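Local coordinates for secretory-abundant heat soluble protein 1 (Ramazzottius varieornatus, PDB 5XN9) that acts as a secreted molecular shield when water is scarce, supporting desiccation tolerance, and has a fold like that of fatty acid binding proteins, at residues G37-F42 / V58-Y63; V67-N72 / Y86-D91; F21-S26 / G126-K131. One frame throughout, in Å; residues are numbered along the deposited sequence.

In the fold
Strand 10-19, two short helices and then nine strands give the order of a fatty acid binding protein. Contact 1 closes before contact 2 opens, and both are nested in the long chain loop closed by contact 3. Contacts 1 and 2 have centres about 23 Å apart, on opposite sides of the chain's centre; the centre of contact 3 is about 18 Å and about 22 Å from theirs. Contact 3 seats the first helix on strand 128-136, contact 1 ties the loop after the second helix to a hairpin turn, and contact 2 joins edge strand 63-69 to strand 82-91, neighbour of the other edge strand 75-79. Lid, turn and gap are thus each closed by a separate contact.

Contact 1: G37-F42 / V58-Y63; sequences GNHKTF and VPDKNY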
loop_
_atom_site.group_PDB
_atom_site.type_symbol
_atom_site.label_atom_id
_atom_site.label_comp_id
_atom_site.label_asym_id
_atom_site.label_seq_id
_atom_site.Cartn_x
_atom_site.Cartn_y
_atom_site.Cartn_z
ATOM N N GLY A 37 4.330 -10.797 10.636
ATOM C CA GLY A 37 5.738 -10.484 10.674
ATOM C C GLY A 37 6.052 -9.199 9.932
ATOM O O GLY A 37 5.181 -8.372 9.635
ATOM N N ASN A 38 7.337 -9.038 9.617
ATOM C CA ASN A 38 7.843 -7.814 9.021
ATOM C C ASN A 38 8.830 -8.191 7.915
ATOM O O ASN A 38 10.040 -8.035 8.041
ATOM C CB ASN A 38 8.488 -6.917 10.079
ATOM C CG ASN A 38 8.952 -5.589 9.522
ATOM O OD1 ASN A 38 8.611 -5.220 8.402
ATOM N ND2 ASN A 38 9.734 -4.859 10.308
ATOM N N HIS A 39 8.304 -8.701 6.808
ATOM C CA HIS A 39 9.156 -9.076 5.690
ATOM C C HIS A 39 9.452 -7.863 4.825
ATOM O O HIS A 39 8.599 -6.988 4.644
ATOM C CB HIS A 39 8.502 -10.175 4.859
ATOM C CG HIS A 39 8.470 -11.500 5.552
ATOM N ND1 HIS A 39 9.508 -12.406 5.477
ATOM C CD2 HIS A 39 7.537 -12.062 6.357
ATOM C CE1 HIS A 39 9.208 -13.473 6.196
ATOM N NE2 HIS A 39 8.018 -13.288 6.742
ATOM N N LYS A 40 10.672 -7.817 4.295
ATOM C CA LYS A 40 11.119 -6.692 3.484
ATOM C C LYS A 40 10.158 -6.439 2.330
ATOM O O LYS A 40 9.877 -7.334 1.523
ATOM C CB LYS A 40 12.524 -6.988 2.957
ATOM C CG LYS A 40 13.123 -5.899 2.087
ATOM C CD LYS A 40 13.251 -4.586 2.827
ATOM C CE LYS A 40 14.215 -4.679 3.994
ATOM N NZ LYS A 40 14.569 -3.324 4.504
ATOM N N THR A 41 9.655 -5.214 2.265
ATOM C CA THR A 41 8.612 -4.826 1.330
ATOM C C THR A 41 9.043 -3.545 0.640
ATOM O O THR A 41 9.600 -2.646 1.278
ATOM C CB THR A 41 7.286 -4.588 2.083
ATOM O OG1 THR A 41 6.900 -5.800 2.749
ATOM C CG2 THR A 41 6.161 -4.125 1.142
ATOM N N PHE A 42 8.785 -3.467 -0.659
ATOM C CA PHE A 42 9.109 -2.295 -1.452
ATOM C C PHE A 42 7.839 -1.736 -2.078
ATOM O O PHE A 42 7.001 -2.489 -2.588
ATOM C CB PHE A 42 10.104 -2.648 -2.561
ATOM C CG PHE A 42 11.403 -3.179 -2.057
ATOM C CD1 PHE A 42 11.557 -4.530 -1.792
ATOM C CD2 PHE A 42 12.479 -2.330 -1.852
ATOM C CE1 PHE A 42 12.769 -5.029 -1.319
ATOM C CE2 PHE A 42 13.689 -2.817 -1.387
ATOM C CZ PHE A 42 13.835 -4.168 -1.116
ATOM N N VAL A 58 7.302 -8.033 -2.366
ATOM C CA VAL A 58 7.791 -8.672 -1.147
ATOM C C VAL A 58 8.633 -9.855 -1.607
ATOM O O VAL A 58 8.098 -10.951 -1.831
ATOM C CB VAL A 58 6.650 -9.108 -0.212
ATOM C CG1 VAL A 58 7.232 -9.629 1.108
ATOM C CG2 VAL A 58 5.679 -7.953 0.040
ATOM N N PRO A 59 9.938 -9.666 -1.810
ATOM C CA PRO A 59 10.739 -10.728 -2.441
ATOM C C PRO A 59 10.753 -12.046 -1.680
ATOM O O PRO A 59 10.721 -13.105 -2.323
ATOM C CB PRO A 59 12.129 -10.093 -2.549
ATOM C CG PRO A 59 11.844 -8.617 -2.626
ATOM C CD PRO A 59 10.672 -8.391 -1.719
ATOM N N ASP A 60 10.778 -12.020 -0.335
ATOM C CA ASP A 60 10.771 -13.265 0.437
ATOM C C ASP A 60 9.561 -14.107 0.088
ATOM O O ASP A 60 9.619 -15.343 0.161
ATOM C CB ASP A 60 10.657 -12.995 1.944
ATOM C CG ASP A 60 11.937 -12.504 2.582
ATOM O OD1 ASP A 60 13.018 -12.587 1.966
ATOM O OD2 ASP A 60 11.843 -12.085 3.767
ATOM N N LYS A 61 8.447 -13.455 -0.262
ATOM C CA LYS A 61 7.174 -14.101 -0.550
ATOM C C LYS A 61 6.903 -14.229 -2.043
ATOM O O LYS A 61 5.790 -14.595 -2.432
ATOM C CB LYS A 61 6.032 -13.332 0.126
ATOM C CG LYS A 61 5.995 -13.469 1.648
ATOM C CD LYS A 61 5.617 -14.871 2.048
ATOM C CE LYS A 61 5.374 -14.982 3.541
ATOM N NZ LYS A 61 4.859 -16.328 3.893
ATOM N N ASN A 62 7.888 -13.927 -2.888
ATOM C CA ASN A 62 7.743 -14.085 -4.337
ATOM C C ASN A 62 6.546 -13.307 -4.866
ATOM O O ASN A 62 5.813 -13.765 -5.746
ATOM C CB ASN A 62 7.666 -15.565 -4.693
ATOM C CG ASN A 62 8.851 -16.306 -4.169
ATOM O OD1 ASN A 62 8.750 -17.171 -3.283
ATOM N ND2 ASN A 62 10.007 -15.906 -4.641
ATOM N N TYR A 63 6.337 -12.127 -4.304
ATOM C CA TYR A 63 5.173 -11.311 -4.603
ATOM C C TYR A 63 5.601 -10.042 -5.317
ATOM O O TYR A 63 6.458 -9.302 -4.823
ATOM C CB TYR A 63 4.411 -10.934 -3.333
ATOM C CG TYR A 63 3.173 -10.141 -3.657
ATOM C CD1 TYR A 63 2.020 -10.777 -4.090
ATOM C CD2 TYR A 63 3.166 -8.750 -3.579
ATOM C CE1 TYR A 63 0.891 -10.064 -4.411
ATOM C CE2 TYR A 63 2.032 -8.026 -3.893
ATOM C CZ TYR A 63 0.901 -8.693 -4.308
ATOM O OH TYR A 63 -0.231 -7.991 -4.635
HETATM O O HOH W 1 11.065 -9.798 1.428
#
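His39 turns the edge of its imidazole to the carboxylate of Asp60, in the 3-10 turn 59-61: ND1 of His39 donates to OD2 of Asp60 at 2.9 Å, nearly straight at 173°. The oxygen lies in the ring plane and accepts through its anti lone pair, while the carboxylate stands almost perpendicular to the ring. A chi1 of -71° sets the imidazole beside its own backbone N, and chi2 of -88° turns ND1 to Asp60.

Behind this bond, Val58 splits its branches: CG1 packs against the carbonyl O of Lys40 at 3.5 Å, and CG2 meets OG1 of Thr41 at 3.7 Å. Thr41 OG1 in turn donates to the carbonyl O of His39. Farther along, Pro59 sets its CG 3.9 Å from CE1 of Phe42, with CD in the plane of that ring. One water joins the two backbones, donating to Lys40 O and accepting from Asp60 N.

The Val58 carbonyl takes Lys61 N and Tyr63 N from opposite faces of its plane, within a G1 beta bulge closing the hairpin of strands 51-58 and 63-69. The loop following the helical lid thus packs on a hairpin turn, consistent with the turn between the third and fourth strands lying near the portal of fatty acid binding proteins.

Contact 2: V67-N72 / Y86-D91; sequences VNFKLN and YKYTED. With EDO (1,2-ethanediol), chain K.
Phe69 lies flat on Tyr88 beside the break in the barrel wall, the gap between the fourth and fifth strands that marks the fatty acid binding protein fold; the stack links the fourth strand to the sixth. Strand 63-69 is an edge strand and does not pair with strand 82-91: side chains and waters fill the interval between them.

The two rings stack face to face, centroids 3.9 Å apart and planes at 13°, with Tyr88 CG over the centre of the Phe69 ring and Phe69 CD2 over that of Tyr88. The first torsion of Phe69, 75°, sets its ring between backbone N and carbonyl carbon. Tyr52 also meets the Phe69 ring. Next to this pair, Val67 pushes its CG1 onto one face of the Tyr86 ring, 3.5 Å from CZ, while the CB of Phe69 leans on CE1 of the same ring. Tyr86 reaches past both to donate from OH to the carbonyl O of Asn68 at 2.6 Å, and a water links that hydroxyl to Asn68 N. Beyond the stack, Leu71 wedges CD1 against the extended chain of Glu90, 3.6 Å from OE1; the other carboxylate oxygen is bound by Lys6.

Deeper in, the hydroxyl of Tyr88 bonds to His54 and takes a weak bond from an ethanediol probably left by crystallisation. One water at the edge of the Tyr88 ring accepts from Tyr88 N and lies within bonding distance of Lys70 O. Where the two segments draw together, Asn72 N meets the carbonyl O of Tyr88 at 2.8 Å, almost straight at 179°.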
loop_
_atom_site.group_PDB
_atom_site.type_symbol
_atom_site.label_atom_id
_atom_site.label_comp_id
_atom_site.label_asym_id
_atom_site.label_seq_id
_atom_site.Cartn_x
_atom_site.Cartn_y
_atom_site.Cartn_z
ATOM N N VAL A 67 0.289 -2.033 -10.017
ATOM C CA VAL A 67 -1.032 -1.426 -10.029
ATOM C C VAL A 67 -0.973 -0.144 -10.854
ATOM O O VAL A 67 -0.149 0.733 -10.594
ATOM C CB VAL A 67 -1.489 -1.124 -8.590
ATOM C CG1 VAL A 67 -2.811 -0.392 -8.594
ATOM C CG2 VAL A 67 -1.571 -2.414 -7.775
ATOM N N ASN A 68 -1.846 -0.045 -11.845
ATOM C CA ASN A 68 -2.015 1.151 -12.658
ATOM C C ASN A 68 -3.168 1.934 -12.046
ATOM O O ASN A 68 -4.241 1.368 -11.803
ATOM C CB ASN A 68 -2.372 0.707 -14.083
ATOM C CG ASN A 68 -2.536 1.865 -15.074
ATOM O OD1 ASN A 68 -3.045 2.933 -14.743
ATOM N ND2 ASN A 68 -2.125 1.629 -16.318
ATOM N N PHE A 69 -2.949 3.221 -11.769
ATOM C CA PHE A 69 -4.031 4.033 -11.236
ATOM C C PHE A 69 -4.028 5.436 -11.813
ATOM O O PHE A 69 -2.982 5.979 -12.177
ATOM C CB PHE A 69 -4.097 4.040 -9.695
ATOM C CG PHE A 69 -3.042 4.867 -9.007
ATOM C CD1 PHE A 69 -3.236 6.218 -8.774
ATOM C CD2 PHE A 69 -1.886 4.274 -8.531
ATOM C CE1 PHE A 69 -2.277 6.977 -8.115
ATOM C CE2 PHE A 69 -0.922 5.023 -7.863
ATOM C CZ PHE A 69 -1.124 6.377 -7.641
ATOM N N LYS A 70 -5.224 6.002 -11.906
ATOM C CA LYS A 70 -5.412 7.431 -12.091
ATOM C C LYS A 70 -6.056 7.983 -10.827
ATOM O O LYS A 70 -6.948 7.350 -10.242
ATOM C CB LYS A 70 -6.299 7.725 -13.307
ATOM C CG LYS A 70 -5.647 7.365 -14.636
ATOM C CD LYS A 70 -6.579 7.613 -15.825
ATOM C CE LYS A 70 -5.941 7.193 -17.144
ATOM N NZ LYS A 70 -6.785 7.460 -18.344
ATOM N N LEU A 71 -5.595 9.150 -10.385
ATOM C CA LEU A 71 -6.194 9.743 -9.196
ATOM C C LEU A 71 -7.689 9.938 -9.399
ATOM O O LEU A 71 -8.130 10.403 -10.455
ATOM C CB LEU A 71 -5.518 11.065 -8.831
ATOM C CG LEU A 71 -4.072 10.891 -8.348
ATOM C CD1 LEU A 71 -3.336 12.220 -8.330
ATOM C CD2 LEU A 71 -4.035 10.225 -6.960
ATOM N N ASN A 72 -8.481 9.556 -8.397
ATOM C CA ASN A 72 -9.933 9.752 -8.389
ATOM C C ASN A 72 -10.690 8.776 -9.281
ATOM O O ASN A 72 -11.904 8.943 -9.450
ATOM C CB ASN A 72 -10.350 11.178 -8.777
ATOM C CG ASN A 72 -9.629 12.225 -7.976
ATOM O OD1 ASN A 72 -9.472 12.087 -6.772
ATOM N ND2 ASN A 72 -9.169 13.277 -8.645
ATOM N N TYR A 86 -10.084 -0.608 -6.041
ATOM C CA TYR A 86 -9.358 0.457 -5.364
ATOM C C TYR A 86 -9.667 1.802 -6.007
ATOM O O TYR A 86 -10.043 1.899 -7.181
ATOM C CB TYR A 86 -7.841 0.227 -5.378
ATOM C CG TYR A 86 -7.259 0.071 -6.772
ATOM C CD1 TYR A 86 -6.931 1.176 -7.544
ATOM C CD2 TYR A 86 -7.044 -1.190 -7.312
ATOM C CE1 TYR A 86 -6.410 1.027 -8.832
ATOM C CE2 TYR A 86 -6.527 -1.350 -8.579
ATOM C CZ TYR A 86 -6.206 -0.245 -9.342
ATOM O OH TYR A 86 -5.686 -0.412 -10.612
ATOM N N LYS A 87 -9.452 2.855 -5.224
ATOM C CA LYS A 87 -9.453 4.211 -5.765
ATOM C C LYS A 87 -8.454 5.017 -4.956
ATOM O O LYS A 87 -8.591 5.119 -3.733
ATOM C CB LYS A 87 -10.835 4.864 -5.699
ATOM C CG LYS A 87 -10.854 6.264 -6.320
ATOM C CD LYS A 87 -12.136 7.024 -6.021
ATOM C CE LYS A 87 -13.339 6.318 -6.578
ATOM N NZ LYS A 87 -14.527 7.217 -6.567
ATOM N N TYR A 88 -7.450 5.567 -5.632
ATOM C CA TYR A 88 -6.465 6.420 -4.985
ATOM C C TYR A 88 -6.908 7.869 -5.108
ATOM O O TYR A 88 -7.339 8.300 -6.184
ATOM C CB TYR A 88 -5.109 6.293 -5.678
ATOM C CG TYR A 88 -4.379 4.987 -5.469
ATOM C CD1 TYR A 88 -4.725 3.851 -6.187
ATOM C CD2 TYR A 88 -3.300 4.908 -4.594
ATOM C CE1 TYR A 88 -4.037 2.661 -6.017
ATOM C CE2 TYR A 88 -2.610 3.726 -4.419
ATOM C CZ TYR A 88 -2.986 2.608 -5.131
ATOM O OH TYR A 88 -2.281 1.439 -4.970
ATOM N N THR A 89 -6.730 8.628 -4.026
ATOM C CA THR A 89 -6.994 10.059 -4.005
ATOM C C THR A 89 -5.865 10.751 -3.255
ATOM O O THR A 89 -5.124 10.122 -2.492
ATOM C CB THR A 89 -8.324 10.374 -3.316
ATOM O OG1 THR A 89 -8.278 9.865 -1.979
ATOM C CG2 THR A 89 -9.483 9.726 -4.060
ATOM N N GLU A 90 -5.727 12.050 -3.490
ATOM C CA GLU A 90 -4.810 12.879 -2.722
ATOM C C GLU A 90 -5.554 13.567 -1.591
ATOM O O GLU A 90 -6.701 13.991 -1.750
ATOM C CB GLU A 90 -4.207 13.980 -3.594
ATOM C CG GLU A 90 -3.316 13.492 -4.702
ATOM C CD GLU A 90 -2.710 14.649 -5.479
ATOM O OE1 GLU A 90 -3.402 15.226 -6.347
ATOM O OE2 GLU A 90 -1.548 14.995 -5.201
ATOM N N ASP A 91 -4.926 13.603 -0.424
ATOM C CA ASP A 91 -5.411 14.378 0.710
ATOM C C ASP A 91 -4.311 15.405 0.927
ATOM O O ASP A 91 -3.344 15.150 1.650
ATOM C CB ASP A 91 -5.628 13.500 1.934
ATOM C CG ASP A 91 -6.506 14.165 2.974
ATOM O OD1 ASP A 91 -6.368 15.390 3.176
ATOM O OD2 ASP A 91 -7.342 13.463 3.580
HETATM C C1 EDO K . -3.630 -2.206 -4.507
HETATM O O1 EDO K . -3.862 -3.258 -3.564
HETATM C C2 EDO K . -4.498 -0.998 -4.172
HETATM O O2 EDO K . -4.037 -0.373 -2.967
HETATM O O HOH W 2 -3.969 -2.232 -11.809
HETATM O O HOH W 3 -7.303 5.258 -8.445
HETATM O O HOH W 4 -7.343 12.987 -5.830
HETATM O O HOH W 5 -14.536 8.041 -9.386
HETATM O O HOH W 6 -13.663 10.009 -6.825
#

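Contact 3: F21-S26 / G126-K131; sequences FDAFIS and GDVTAK
The first helix of the helix-turn-helix lid, the cap over one end of a fatty-acid-binding-protein barrel, comes down here on the last strand. Helix 21-26 and strand 128-131 run obliquely, 131° between their directions, and their axes approach to 7.0 Å, a close spacing that the small side chain of Ala130 permits.

The methyl of Ala130 is the bump and the groove between Phe21 and Phe24, one helical turn apart, is the hollow. Ala130 CB reaches 3.6 Å from CB of Phe24 and 3.7 Å from CA of Phe21, so it touches the root of one side chain and the backbone of the other; CD1 of Phe21 closes in on it at 4.0 Å. Both phenylalanines carry CG anti to the backbone N (chi1 -161° in Phe21, 172° in Phe24), which sends the two rings off the helix side by side. Two residues back along the strand, Val128, modelled in two conformers, in one of them brings CG1 against the helix backbone, 3.7 Å from the carbonyl O of Ala23 and 3.8 Å from CA of Phe24. The CB of Ala23 lies a little farther, 4.2 Å from the same methyl. The side-chain contacts are apolar, and the strand's alternation turns Thr129 and Lys131 away from the helix.

Tyr123, on the adjoining strand 118-125, receives both aromatic rings, that of Phe21 edge-to-face, and its backbone bonds to Ala130. On the strand's other flank Lys131 pairs through its backbone with Glu19 of strand 10-19. Asp22, Ile25 and Ser26 turn instead to Leu32 of helix 32-35, so helix 21-27 lies between that second helix and the sheet.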
loop_
_atom_site.group_PDB
_atom_site.type_symbol
_atom_site.label_atom_id
_atom_site.label_comp_id
_atom_site.label_asym_id
_atom_site.label_seq_id
_atom_site.Cartn_x
_atom_site.Cartn_y
_atom_site.Cartn_z
ATOM N N PHE A 21 0.645 -4.532 13.336
ATOM C CA PHE A 21 0.373 -5.080 12.013
ATOM C C PHE A 21 -0.291 -6.449 12.088
ATOM O O PHE A 21 -1.103 -6.785 11.219
ATOM C CB PHE A 21 1.657 -5.143 11.188
ATOM C CG PHE A 21 1.420 -5.254 9.715
ATOM C CD1 PHE A 21 0.989 -4.158 8.992
ATOM C CD2 PHE A 21 1.634 -6.451 9.051
ATOM C CE1 PHE A 21 0.768 -4.250 7.628
ATOM C CE2 PHE A 21 1.415 -6.554 7.691
ATOM C CZ PHE A 21 0.981 -5.449 6.976
ATOM N N ASP A 22 0.034 -7.250 13.107
ATOM C CA ASP A 22 -0.610 -8.554 13.233
ATOM C C ASP A 22 -2.105 -8.413 13.505
ATOM O O ASP A 22 -2.911 -9.194 12.985
ATOM C CB ASP A 22 0.087 -9.390 14.307
ATOM C CG ASP A 22 1.364 -10.038 13.804
ATOM O OD1 ASP A 22 1.837 -9.676 12.704
ATOM O OD2 ASP A 22 1.905 -10.909 14.514
ATOM N N ALA A 23 -2.494 -7.419 14.310
ATOM C CA ALA A 23 -3.912 -7.179 14.558
ATOM C C ALA A 23 -4.629 -6.778 13.278
ATOM O O ALA A 23 -5.782 -7.166 13.052
ATOM C CB ALA A 23 -4.084 -6.096 15.622
ATOM N N PHE A 24 -3.960 -5.997 12.428
ATOM C CA PHE A 24 -4.549 -5.628 11.147
ATOM C C PHE A 24 -4.703 -6.849 10.248
ATOM O O PHE A 24 -5.767 -7.068 9.658
ATOM C CB PHE A 24 -3.694 -4.560 10.472
ATOM C CG PHE A 24 -4.113 -4.265 9.064
ATOM C CD1 PHE A 24 -5.255 -3.519 8.807
ATOM C CD2 PHE A 24 -3.375 -4.743 7.995
ATOM C CE1 PHE A 24 -5.645 -3.250 7.503
ATOM C CE2 PHE A 24 -3.760 -4.481 6.694
ATOM C CZ PHE A 24 -4.898 -3.733 6.448
ATOM N N ILE A 25 -3.646 -7.659 10.140
ATOM C CA ILE A 25 -3.707 -8.872 9.328
ATOM C C ILE A 25 -4.796 -9.810 9.837
ATOM O O ILE A 25 -5.567 -10.372 9.049
ATOM C CB ILE A 25 -2.326 -9.550 9.276
ATOM C CG1 ILE A 25 -1.334 -8.668 8.520
ATOM C CG2 ILE A 25 -2.416 -10.919 8.622
ATOM C CD1 ILE A 25 -1.757 -8.368 7.097
ATOM N N SER A 26 -4.882 -9.989 11.160
ATOM C CA SER A 26 -5.923 -10.843 11.724
ATOM C C SER A 26 -7.314 -10.293 11.435
ATOM O O SER A 26 -8.244 -11.056 11.149
ATOM C CB SER A 26 -5.712 -11.011 13.229
ATOM O OG SER A 26 -4.467 -11.631 13.501
ATOM N N GLY A 126 -12.092 -1.216 9.557
ATOM C CA GLY A 126 -12.945 -0.954 10.706
ATOM C C GLY A 126 -12.194 -0.144 11.742
ATOM O O GLY A 126 -11.594 0.895 11.437
ATOM N N ASP A 127 -12.218 -0.609 12.994
ATOM C CA ASP A 127 -11.594 0.104 14.106
ATOM C C ASP A 127 -10.160 -0.330 14.383
ATOM O O ASP A 127 -9.619 0.011 15.441
ATOM C CB ASP A 127 -12.428 -0.041 15.387
ATOM C CG ASP A 127 -12.474 -1.474 15.911
ATOM O OD1 ASP A 127 -12.258 -2.416 15.124
ATOM O OD2 ASP A 127 -12.745 -1.660 17.123
ATOM N N VAL A 128 -9.530 -1.062 13.470
ATOM C CA VAL A 128 -8.196 -1.613 13.688
ATOM C C VAL A 128 -7.220 -0.852 12.802
ATOM O O VAL A 128 -7.389 -0.813 11.574
ATOM C CB VAL A 128 -8.158 -3.119 13.387
ATOM C CG1 VAL A 128 -6.739 -3.649 13.511
ATOM C CG2 VAL A 128 -9.097 -3.873 14.321
ATOM N N THR A 129 -6.198 -0.246 13.412
ATOM C CA THR A 129 -5.231 0.540 12.662
ATOM C C THR A 129 -3.838 -0.034 12.871
ATOM O O THR A 129 -3.447 -0.341 14.003
ATOM C CB THR A 129 -5.228 1.981 13.177
ATOM O OG1 THR A 129 -6.560 2.509 13.128
ATOM C CG2 THR A 129 -4.291 2.853 12.356
ATOM N N ALA A 130 -3.085 -0.165 11.782
ATOM C CA ALA A 130 -1.680 -0.531 11.859
ATOM C C ALA A 130 -0.849 0.502 11.115
ATOM O O ALA A 130 -1.358 1.265 10.289
ATOM C CB ALA A 130 -1.414 -1.929 11.299
ATOM N N LYS A 131 0.445 0.522 11.419
ATOM C CA LYS A 131 1.348 1.454 10.773
ATOM C C LYS A 131 2.647 0.753 10.433
ATOM O O LYS A 131 3.087 -0.167 11.131
ATOM C CB LYS A 131 1.640 2.655 11.665
ATOM C CG LYS A 131 0.484 3.628 11.762
ATOM C CD LYS A 131 0.802 4.742 12.728
ATOM C CE LYS A 131 -0.316 5.761 12.764
ATOM N NZ LYS A 131 -0.349 6.539 11.509
#